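Local coordinates for protein probable ribose-5-phosphate isomerase B (Mycoplasma genitalium, PDB 6MU0) that probably interconverts ribulose 5-phosphate and ribose 5-phosphate in the non-oxidative pentose phosphate pathway, at residues A[17-25]-A[41-51]; A[57-68]-A[83-93]. All coordinates share one frame; numbering follows the deposited sequence. Where two conformers were deposited one is given.

Overall arrangement
Both contacts belong to one alpha/beta domain built on a parallel sheet of five strands in the order 38-41, 12-16, 72-75, 115-117, 95-97. Interaction 1 comes first along the chain and closes before interaction 2 opens; their centres lie about 18 Å apart. It joins the loop and first turn after strand 12-16 to the loop after strand 38-41, beside the bound sugar phosphate. Interaction 2 packs helix 53-66, the next helix in sequence, against helix 81-88 and the turn beyond it. The two touch where Leu42 CD1 meets Leu59 O at 3.6 Å. One thus shapes a wall of the ligand pocket, whereas the other pairs helices beside the sheet.

Interaction 1 of 2, residues A[17-25]-A[41-51]. With 5RP (ribulose-5-phosphate), chain B.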
loop_
_atom_site.group_PDB
_atom_site.type_symbol
_atom_site.label_atom_id
_atom_site.label_comp_id
_atom_site.label_asym_id
_atom_site.label_seq_id
_atom_site.Cartn_x
_atom_site.Cartn_y
_atom_site.Cartn_z
ATOM N N SER A 17 -8.671 2.125 4.470
ATOM C CA SER A 17 -8.151 2.483 5.780
ATOM C C SER A 17 -9.022 1.822 6.834
ATOM O O SER A 17 -9.982 1.118 6.516
ATOM C CB SER A 17 -8.157 4.004 5.970
ATOM O OG SER A 17 -9.475 4.517 6.081
ATOM N N ASP A 18 -8.697 2.050 8.104
ATOM C CA ASP A 18 -9.709 1.909 9.136
ATOM C C ASP A 18 -10.253 3.292 9.491
ATOM O O ASP A 18 -9.971 4.292 8.816
ATOM C CB ASP A 18 -9.206 1.111 10.345
ATOM C CG ASP A 18 -8.199 1.870 11.200
ATOM O OD1 ASP A 18 -7.800 2.995 10.822
ATOM O OD2 ASP A 18 -7.803 1.313 12.260
ATOM N N HIS A 19 -11.045 3.346 10.564
ATOM C CA HIS A 19 -11.676 4.585 11.001
ATOM C C HIS A 19 -10.690 5.712 11.273
ATOM O O HIS A 19 -11.112 6.870 11.313
ATOM C CB HIS A 19 -12.480 4.340 12.281
ATOM C CG HIS A 19 -11.683 3.722 13.393
ATOM N ND1 HIS A 19 -11.589 2.358 13.572
ATOM C CD2 HIS A 19 -10.938 4.281 14.377
ATOM C CE1 HIS A 19 -10.821 2.103 14.620
ATOM N NE2 HIS A 19 -10.412 3.255 15.125
ATOM N N THR A 20 -9.406 5.411 11.495
ATOM C CA THR A 20 -8.451 6.467 11.821
ATOM C C THR A 20 -8.010 7.263 10.603
ATOM O O THR A 20 -7.376 8.308 10.771
ATOM C CB THR A 20 -7.187 5.907 12.499
ATOM O OG1 THR A 20 -6.398 5.189 11.541
ATOM C CG2 THR A 20 -7.525 5.001 13.672
ATOM N N GLY A 21 -8.301 6.791 9.395
ATOM C CA GLY A 21 -7.637 7.336 8.229
ATOM C C GLY A 21 -8.516 7.879 7.120
ATOM O O GLY A 21 -8.050 8.001 5.984
ATOM N N LEU A 22 -9.770 8.238 7.422
ATOM C CA LEU A 22 -10.695 8.607 6.351
ATOM C C LEU A 22 -10.298 9.907 5.659
ATOM O O LEU A 22 -10.422 10.019 4.432
ATOM C CB LEU A 22 -12.116 8.714 6.887
ATOM C CG LEU A 22 -12.644 7.438 7.542
ATOM C CD1 LEU A 22 -14.089 7.635 7.974
ATOM C CD2 LEU A 22 -12.515 6.263 6.592
ATOM N N THR A 23 -9.875 10.918 6.423
ATOM C CA THR A 23 -9.497 12.187 5.807
ATOM C C THR A 23 -8.290 12.002 4.893
ATOM O O THR A 23 -8.277 12.472 3.750
ATOM C CB THR A 23 -9.223 13.230 6.894
ATOM O OG1 THR A 23 -10.435 13.491 7.615
ATOM C CG2 THR A 23 -8.707 14.528 6.283
ATOM N N LEU A 24 -7.259 11.319 5.390
ATOM C CA LEU A 24 -6.076 11.071 4.577
ATOM C C LEU A 24 -6.418 10.250 3.342
ATOM O O LEU A 24 -5.907 10.519 2.248
ATOM C CB LEU A 24 -5.020 10.364 5.416
ATOM C CG LEU A 24 -3.746 10.007 4.654
ATOM C CD1 LEU A 24 -3.026 11.255 4.148
ATOM C CD2 LEU A 24 -2.831 9.146 5.502
ATOM N N LYS A 25 -7.288 9.247 3.493
ATOM C CA LYS A 25 -7.662 8.421 2.351
ATOM C C LYS A 25 -8.269 9.262 1.233
ATOM O O LYS A 25 -7.922 9.087 0.059
ATOM C CB LYS A 25 -8.618 7.316 2.796
ATOM C CG LYS A 25 -9.148 6.485 1.635
ATOM C CD LYS A 25 -9.595 5.105 2.080
ATOM C CE LYS A 25 -10.767 5.139 3.055
ATOM N NZ LYS A 25 -12.020 5.619 2.417
ATOM N N ASP A 41 -11.268 3.402 -4.204
ATOM C CA ASP A 41 -11.447 3.530 -2.759
ATOM C C ASP A 41 -12.389 2.424 -2.298
ATOM O O ASP A 41 -13.583 2.440 -2.616
ATOM C CB ASP A 41 -12.011 4.921 -2.481
ATOM C CG ASP A 41 -12.249 5.206 -1.002
ATOM O OD1 ASP A 41 -12.152 4.303 -0.142
ATOM O OD2 ASP A 41 -12.559 6.375 -0.702
ATOM N N LEU A 42 -11.848 1.455 -1.559
ATOM C CA LEU A 42 -12.609 0.306 -1.092
ATOM C C LEU A 42 -13.241 0.527 0.272
ATOM O O LEU A 42 -13.838 -0.404 0.823
ATOM C CB LEU A 42 -11.730 -0.947 -1.077
ATOM C CG LEU A 42 -11.189 -1.368 -2.447
ATOM C CD1 LEU A 42 -10.318 -2.602 -2.321
ATOM C CD2 LEU A 42 -12.328 -1.618 -3.422
ATOM N N GLY A 43 -13.140 1.728 0.823
ATOM C CA GLY A 43 -13.799 2.053 2.061
ATOM C C GLY A 43 -12.838 2.115 3.232
ATOM O O GLY A 43 -11.628 1.901 3.090
ATOM N N PRO A 44 -13.366 2.408 4.432
ATOM C CA PRO A 44 -14.776 2.708 4.705
ATOM C C PRO A 44 -15.204 4.066 4.151
ATOM O O PRO A 44 -14.378 4.940 3.891
ATOM C CB PRO A 44 -14.857 2.690 6.238
ATOM C CG PRO A 44 -13.499 2.884 6.710
ATOM C CD PRO A 44 -12.537 2.479 5.644
ATOM N N ASN A 45 -16.512 4.219 3.970
ATOM C CA ASN A 45 -17.093 5.413 3.374
ATOM C C ASN A 45 -17.764 6.312 4.398
ATOM O O ASN A 45 -18.267 7.387 4.044
ATOM C CB ASN A 45 -18.042 4.999 2.249
ATOM C CG ASN A 45 -17.331 4.142 1.230
ATOM O OD1 ASN A 45 -16.213 4.464 0.823
ATOM N ND2 ASN A 45 -17.922 3.015 0.866
ATOM N N TYR A 46 -17.784 5.894 5.656
ATOM C CA TYR A 46 -18.232 6.737 6.750
ATOM C C TYR A 46 -17.515 6.261 8.003
ATOM O O TYR A 46 -16.915 5.183 8.031
ATOM C CB TYR A 46 -19.753 6.728 6.911
ATOM C CG TYR A 46 -20.329 5.396 7.312
ATOM C CD1 TYR A 46 -20.467 5.053 8.651
ATOM C CD2 TYR A 46 -20.757 4.486 6.353
ATOM C CE1 TYR A 46 -21.005 3.839 9.024
ATOM C CE2 TYR A 46 -21.295 3.268 6.716
ATOM C CZ TYR A 46 -21.418 2.950 8.053
ATOM O OH TYR A 46 -21.954 1.740 8.426
ATOM N N PHE A 47 -17.587 7.076 9.043
ATOM C CA PHE A 47 -16.803 6.854 10.247
ATOM C C PHE A 47 -17.512 5.910 11.215
ATOM O O PHE A 47 -18.670 6.134 11.593
ATOM C CB PHE A 47 -16.532 8.187 10.936
ATOM C CG PHE A 47 -15.725 8.050 12.188
ATOM C CD1 PHE A 47 -14.352 7.861 12.126
ATOM C CD2 PHE A 47 -16.336 8.093 13.432
ATOM C CE1 PHE A 47 -13.603 7.727 13.282
ATOM C CE2 PHE A 47 -15.592 7.947 14.590
ATOM C CZ PHE A 47 -14.222 7.764 14.512
ATOM N N ASP A 48 -16.786 4.880 11.644
ATOM C CA ASP A 48 -17.212 3.959 12.696
ATOM C C ASP A 48 -16.014 3.790 13.619
ATOM O O ASP A 48 -15.054 3.101 13.261
ATOM C CB ASP A 48 -17.621 2.614 12.096
ATOM C CG ASP A 48 -17.910 1.544 13.147
ATOM O OD1 ASP A 48 -17.745 1.788 14.360
ATOM O OD2 ASP A 48 -18.301 0.433 12.740
ATOM N N ALA A 49 -16.080 4.407 14.802
ATOM C CA ALA A 49 -14.944 4.457 15.721
ATOM C C ALA A 49 -14.404 3.081 16.083
ATOM O O ALA A 49 -13.261 2.986 16.543
ATOM C CB ALA A 49 -15.344 5.170 17.011
ATOM N N ASN A 50 -15.200 2.026 15.909
ATOM C CA ASN A 50 -14.828 0.686 16.347
ATOM C C ASN A 50 -14.455 -0.259 15.213
ATOM O O ASN A 50 -14.214 -1.442 15.482
ATOM C CB ASN A 50 -15.961 0.092 17.172
ATOM C CG ASN A 50 -16.380 1.017 18.275
ATOM O OD1 ASN A 50 -15.539 1.481 19.047
ATOM N ND2 ASN A 50 -17.665 1.356 18.318
ATOM N N ASP A 51 -14.391 0.214 13.967
ATOM C CA ASP A 51 -14.173 -0.724 12.865
ATOM C C ASP A 51 -12.749 -1.282 12.877
ATOM O O ASP A 51 -11.865 -0.802 13.590
ATOM C CB ASP A 51 -14.649 -0.171 11.512
ATOM C CG ASP A 51 -13.773 0.938 10.940
ATOM O OD1 ASP A 51 -12.647 1.171 11.426
ATOM O OD2 ASP A 51 -14.245 1.566 9.963
HETATM C C2 5RP B . -3.280 -0.851 13.981
HETATM C C3 5RP B . -3.708 0.575 14.262
HETATM C C5 5RP B . -5.216 0.847 14.387
HETATM O O13 5RP B . -5.594 1.942 13.575
HETATM C C6 5RP B . -5.422 1.159 15.871
HETATM O O14 5RP B . -5.013 0.022 16.629
HETATM C C7 5RP B . -6.856 1.516 16.192
HETATM O O8 5RP B . -6.890 2.022 17.539
HETATM P P9 5RP B . -8.297 2.440 18.187
HETATM O O12 5RP B . -7.956 2.918 19.569
HETATM O O11 5RP B . -8.887 3.533 17.303
HETATM O O10 5RP B . -9.192 1.215 18.177
HETATM O O4 5RP B . -2.916 1.477 14.438
HETATM O O1 5RP B . -1.863 -0.943 13.902
HETATM O O HOH W 1 -9.080 -0.910 13.384
#
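His19 and Asp51 meet with ring and carboxylate planes 44° apart, and one oxygen takes two bonds. Asp51 OD1 accepts His19 ND1 at 2.7 Å, nearly in the ring plane but from above the carboxylate plane, while its syn lone pair receives the backbone N of His19 at 2.8 Å. The two bonds fix Asp51 OD1 against His19. The far nitrogen, His19 NE2, then donates to O11 of the ribulose-5-phosphate phosphate at 2.7 Å in an almost straight bond (177°). Bonded at ND1 to Asp51 and at NE2 to the ligand, the imidazole is held in its rotation. Ala49 O lies 3.1 Å above the centre of the same ring; the angle there is too poor for a bond from either ring nitrogen, so it is a face contact.

Asp18 CG stands between its backbone N and carbonyl carbon (chi1 72°), which carries the carboxylate toward the sugar: ligand O13 donates to Asp18 OD2 at 2.6 Å. Its other oxygen, OD1, is held by Thr20 N and Thr20 OG1, the former closing an Asx turn. A water donates to both Asp18 OD2 and Asp51 O, linking the two segments beside the ligand.

Farther along, Leu22 divides its methyls: CD2 packs on Pro44 CG at 3.5 Å, and CD1 on the backbone and CB of Phe47. The Phe47 ring brings its edge, not a face, to His19 O. Lys25, its chain bent near the end, crosses Asp41 at about a right angle. Its NZ forms a salt bridge with the syn lone pair of Asp41 OD1 and also bonds Pro44 O, the carbonyl of a proline that follows a cis peptide. Asp41 OD1 additionally accepts Gly43 N in an Asx turn.

Gly78, Thr79, Gly82 and Arg121 add further ligand bonds in the sugar-phosphate pocket at the C-terminal strand ends of a Rossmann-like LacAB/RpiB domain.

Interaction 2 of 2, residues A[57-68]-A[83-93]; sequences AFLVADKVKKNS and VCMAANKVKGV
The Phe58 ring presents its edge to Val90, whose CG2 lies near the ring plane and 3.7 Å from Phe58 CD1; Lys89 CB stands near the same plane. Over a face comes Ala86 CB, 4.3 Å from the ring centroid and 29° off the normal, an off-centre CH-pi contact. Ala86 O approaches the ring obliquely. Phe58 CG lies beside the backbone N, opposite the carbonyl carbon (chi1 -67°), and from there the ring extends over Ala86.

Small residues let the helices come close. Ala57 CB meets Ala86 CB at 3.7 Å, and Ala61 CB faces Ala87 CB. The axes of 57-66 and 83-88 approach to 8.7 Å at a signed crossing angle of -38°.

Beyond the second helix, Val90 turns both methyls inward: CG2 presses on Ala61 CB at 3.5 Å, tighter than usual for two carbons, while CG1 meets Asp62 OD1 and Lys65 CD. The extended Lys65 chain runs beside Lys91, pointing the same way, and its CG passes 3.3 Å from Lys91 O. One water donates to both Lys65 O and Lys91 O. Gly92, at positive phi in the type II turn 90-93, brings its O to Ser68 CB.

Leu75 of strand 72-75 touches Ala57, Val83 and Ala87, placing this alanine-rich pair of helices against the sheet as in a Rossmann-like alpha/beta fold.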
loop_
_atom_site.group_PDB
_atom_site.type_symbol
_atom_site.label_atom_id
_atom_site.label_comp_id
_atom_site.label_asym_id
_atom_site.label_seq_id
_atom_site.Cartn_x
_atom_site.Cartn_y
_atom_site.Cartn_z
ATOM N N ALA A 57 -7.758 -4.135 5.099
ATOM C CA ALA A 57 -6.493 -4.614 4.557
ATOM C C ALA A 57 -6.721 -5.770 3.600
ATOM O O ALA A 57 -6.123 -5.814 2.520
ATOM C CB ALA A 57 -5.562 -5.040 5.690
ATOM N N PHE A 58 -7.601 -6.705 3.963
ATOM C CA PHE A 58 -7.832 -7.838 3.075
ATOM C C PHE A 58 -8.593 -7.438 1.815
ATOM O O PHE A 58 -8.365 -8.027 0.755
ATOM C CB PHE A 58 -8.502 -8.994 3.826
ATOM C CG PHE A 58 -7.617 -9.625 4.872
ATOM C CD1 PHE A 58 -6.325 -10.021 4.552
ATOM C CD2 PHE A 58 -8.060 -9.800 6.173
ATOM C CE1 PHE A 58 -5.494 -10.598 5.507
ATOM C CE2 PHE A 58 -7.226 -10.369 7.135
ATOM C CZ PHE A 58 -5.941 -10.752 6.798
ATOM N N LEU A 59 -9.483 -6.445 1.894
ATOM C CA LEU A 59 -10.135 -5.963 0.680
ATOM C C LEU A 59 -9.105 -5.498 -0.340
ATOM O O LEU A 59 -9.162 -5.867 -1.517
ATOM C CB LEU A 59 -11.095 -4.821 1.006
ATOM C CG LEU A 59 -12.405 -5.191 1.697
ATOM C CD1 LEU A 59 -13.205 -3.925 1.953
ATOM C CD2 LEU A 59 -13.223 -6.190 0.881
ATOM N N VAL A 60 -8.150 -4.680 0.096
ATOM C CA VAL A 60 -7.121 -4.176 -0.809
ATOM C C VAL A 60 -6.195 -5.301 -1.246
ATOM O O VAL A 60 -5.899 -5.461 -2.435
ATOM C CB VAL A 60 -6.333 -3.040 -0.131
ATOM C CG1 VAL A 60 -5.037 -2.759 -0.879
ATOM C CG2 VAL A 60 -7.176 -1.786 -0.041
ATOM N N ALA A 61 -5.681 -6.066 -0.280
ATOM C CA ALA A 61 -4.661 -7.055 -0.595
ATOM C C ALA A 61 -5.208 -8.161 -1.492
ATOM O O ALA A 61 -4.501 -8.645 -2.385
ATOM C CB ALA A 61 -4.076 -7.626 0.690
ATOM N N ASP A 62 -6.460 -8.574 -1.278
ATOM C CA ASP A 62 -7.044 -9.585 -2.152
ATOM C C ASP A 62 -7.181 -9.082 -3.584
ATOM O O ASP A 62 -7.076 -9.875 -4.523
ATOM C CB ASP A 62 -8.388 -10.069 -1.603
ATOM C CG ASP A 62 -8.241 -11.078 -0.471
ATOM O OD1 ASP A 62 -7.197 -11.760 -0.388
ATOM O OD2 ASP A 62 -9.191 -11.202 0.331
ATOM N N LYS A 63 -7.407 -7.776 -3.780
ATOM C CA LYS A 63 -7.416 -7.233 -5.138
ATOM C C LYS A 63 -6.016 -7.249 -5.739
ATOM O O LYS A 63 -5.826 -7.666 -6.889
ATOM C CB LYS A 63 -7.988 -5.813 -5.153
ATOM C CG LYS A 63 -9.482 -5.730 -4.948
ATOM C CD LYS A 63 -10.236 -6.278 -6.146
ATOM C CE LYS A 63 -11.727 -6.031 -6.001
ATOM N NZ LYS A 63 -12.481 -6.551 -7.171
ATOM N N VAL A 64 -5.019 -6.779 -4.980
ATOM C CA VAL A 64 -3.651 -6.762 -5.489
ATOM C C VAL A 64 -3.198 -8.169 -5.856
ATOM O O VAL A 64 -2.537 -8.373 -6.878
ATOM C CB VAL A 64 -2.714 -6.067 -4.482
ATOM C CG1 VAL A 64 -1.258 -6.197 -4.907
ATOM C CG2 VAL A 64 -3.106 -4.606 -4.351
ATOM N N LYS A 65 -3.591 -9.165 -5.051
ATOM C CA LYS A 65 -3.244 -10.562 -5.309
ATOM C C LYS A 65 -3.634 -11.017 -6.714
ATOM O O LYS A 65 -2.952 -11.867 -7.296
ATOM C CB LYS A 65 -3.921 -11.447 -4.257
ATOM C CG LYS A 65 -3.930 -12.948 -4.528
ATOM C CD LYS A 65 -4.612 -13.675 -3.373
ATOM C CE LYS A 65 -4.708 -15.172 -3.598
ATOM N NZ LYS A 65 -5.356 -15.840 -2.433
ATOM N N LYS A 66 -4.727 -10.479 -7.269
ATOM C CA LYS A 66 -5.197 -10.870 -8.598
ATOM C C LYS A 66 -4.332 -10.310 -9.722
ATOM O O LYS A 66 -4.356 -10.841 -10.840
ATOM C CB LYS A 66 -6.637 -10.385 -8.786
ATOM C CG LYS A 66 -7.627 -10.974 -7.793
ATOM C CD LYS A 66 -8.918 -10.171 -7.742
ATOM C CE LYS A 66 -9.601 -10.104 -9.098
ATOM N NZ LYS A 66 -10.844 -9.283 -9.039
ATOM N N ASN A 67 -3.592 -9.236 -9.465
ATOM C CA ASN A 67 -2.736 -8.614 -10.464
ATOM C C ASN A 67 -1.472 -8.109 -9.775
ATOM O O ASN A 67 -1.147 -6.930 -9.810
ATOM C CB ASN A 67 -3.466 -7.489 -11.193
ATOM C CG ASN A 67 -4.439 -8.004 -12.226
ATOM O OD1 ASN A 67 -4.037 -8.461 -13.294
ATOM N ND2 ASN A 67 -5.727 -7.941 -11.914
ATOM N N SER A 68 -0.731 -9.036 -9.165
ATOM C CA SER A 68 0.299 -8.656 -8.205
ATOM C C SER A 68 1.498 -7.995 -8.857
ATOM O O SER A 68 2.276 -7.340 -8.157
ATOM C CB SER A 68 0.733 -9.872 -7.388
ATOM O OG SER A 68 1.328 -10.846 -8.222
ATOM N N VAL A 83 -2.321 -3.092 9.226
ATOM C CA VAL A 83 -2.608 -3.350 7.817
ATOM C C VAL A 83 -1.421 -3.997 7.126
ATOM O O VAL A 83 -1.598 -4.785 6.193
ATOM C CB VAL A 83 -3.063 -2.073 7.080
ATOM C CG1 VAL A 83 -4.392 -1.568 7.618
ATOM C CG2 VAL A 83 -1.982 -0.983 7.115
ATOM N N CYS A 84 -0.196 -3.685 7.567
ATOM C CA CYS A 84 0.992 -4.304 6.985
ATOM C C CYS A 84 1.064 -5.789 7.331
ATOM O O CYS A 84 1.337 -6.622 6.456
ATOM C CB CYS A 84 2.237 -3.549 7.455
ATOM S SG CYS A 84 3.788 -4.146 6.820
ATOM N N MET A 85 0.825 -6.139 8.602
ATOM C CA MET A 85 0.782 -7.550 8.995
ATOM C C MET A 85 -0.258 -8.301 8.185
ATOM O O MET A 85 0.005 -9.385 7.644
ATOM C CB MET A 85 0.392 -7.674 10.469
ATOM C CG MET A 85 1.395 -7.189 11.482
ATOM S SD MET A 85 0.639 -7.272 13.119
ATOM C CE MET A 85 2.059 -6.948 14.165
ATOM N N ALA A 86 -1.464 -7.743 8.118
ATOM C CA ALA A 86 -2.567 -8.407 7.437
ATOM C C ALA A 86 -2.304 -8.536 5.943
ATOM O O ALA A 86 -2.441 -9.624 5.371
ATOM C CB ALA A 86 -3.862 -7.637 7.695
ATOM N N ALA A 87 -1.907 -7.440 5.289
ATOM C CA ALA A 87 -1.699 -7.491 3.846
ATOM C C ALA A 87 -0.624 -8.502 3.475
ATOM O O ALA A 87 -0.744 -9.198 2.462
ATOM C CB ALA A 87 -1.358 -6.105 3.308
ATOM N N ASN A 88 0.438 -8.597 4.280
ATOM C CA ASN A 88 1.505 -9.544 3.982
ATOM C C ASN A 88 1.075 -11.000 4.138
ATOM O O ASN A 88 1.769 -11.883 3.631
ATOM C CB ASN A 88 2.749 -9.241 4.825
ATOM C CG ASN A 88 3.613 -8.159 4.215
ATOM O OD1 ASN A 88 3.959 -8.230 3.032
ATOM N ND2 ASN A 88 3.970 -7.152 5.009
ATOM N N LYS A 89 -0.056 -11.278 4.792
ATOM C CA LYS A 89 -0.551 -12.649 4.819
ATOM C C LYS A 89 -1.060 -13.105 3.459
ATOM O O LYS A 89 -1.197 -14.311 3.237
ATOM C CB LYS A 89 -1.676 -12.809 5.846
ATOM C CG LYS A 89 -1.287 -12.539 7.281
ATOM C CD LYS A 89 -0.182 -13.473 7.725
ATOM C CE LYS A 89 0.255 -13.204 9.156
ATOM N NZ LYS A 89 1.350 -14.141 9.535
ATOM N N VAL A 90 -1.338 -12.181 2.548
ATOM C CA VAL A 90 -1.998 -12.487 1.287
ATOM C C VAL A 90 -0.961 -12.910 0.253
ATOM O O VAL A 90 0.088 -12.270 0.101
ATOM C CB VAL A 90 -2.822 -11.276 0.817
ATOM C CG1 VAL A 90 -3.504 -11.566 -0.507
ATOM C CG2 VAL A 90 -3.843 -10.903 1.887
ATOM N N LYS A 91 -1.263 -13.992 -0.465
ATOM C CA LYS A 91 -0.347 -14.520 -1.468
ATOM C C LYS A 91 -0.046 -13.479 -2.535
ATOM O O LYS A 91 -0.952 -12.840 -3.079
ATOM C CB LYS A 91 -0.969 -15.746 -2.132
ATOM C CG LYS A 91 -1.123 -16.933 -1.203
ATOM C CD LYS A 91 0.223 -17.525 -0.818
ATOM C CE LYS A 91 0.064 -18.681 0.160
ATOM N NZ LYS A 91 -0.496 -18.223 1.458
ATOM N N GLY A 92 1.241 -13.317 -2.840
ATOM C CA GLY A 92 1.669 -12.398 -3.868
ATOM C C GLY A 92 1.793 -10.963 -3.419
ATOM O O GLY A 92 2.255 -10.123 -4.203
ATOM N N VAL A 93 1.400 -10.649 -2.197
ATOM C CA VAL A 93 1.468 -9.282 -1.705
ATOM C C VAL A 93 2.792 -9.057 -0.991
ATOM O O VAL A 93 3.268 -9.910 -0.233
ATOM C CB VAL A 93 0.261 -8.973 -0.801
ATOM C CG1 VAL A 93 0.440 -7.634 -0.090
ATOM C CG2 VAL A 93 -1.006 -8.971 -1.638
HETATM O O HOH W 2 -0.903 -13.539 -5.942
#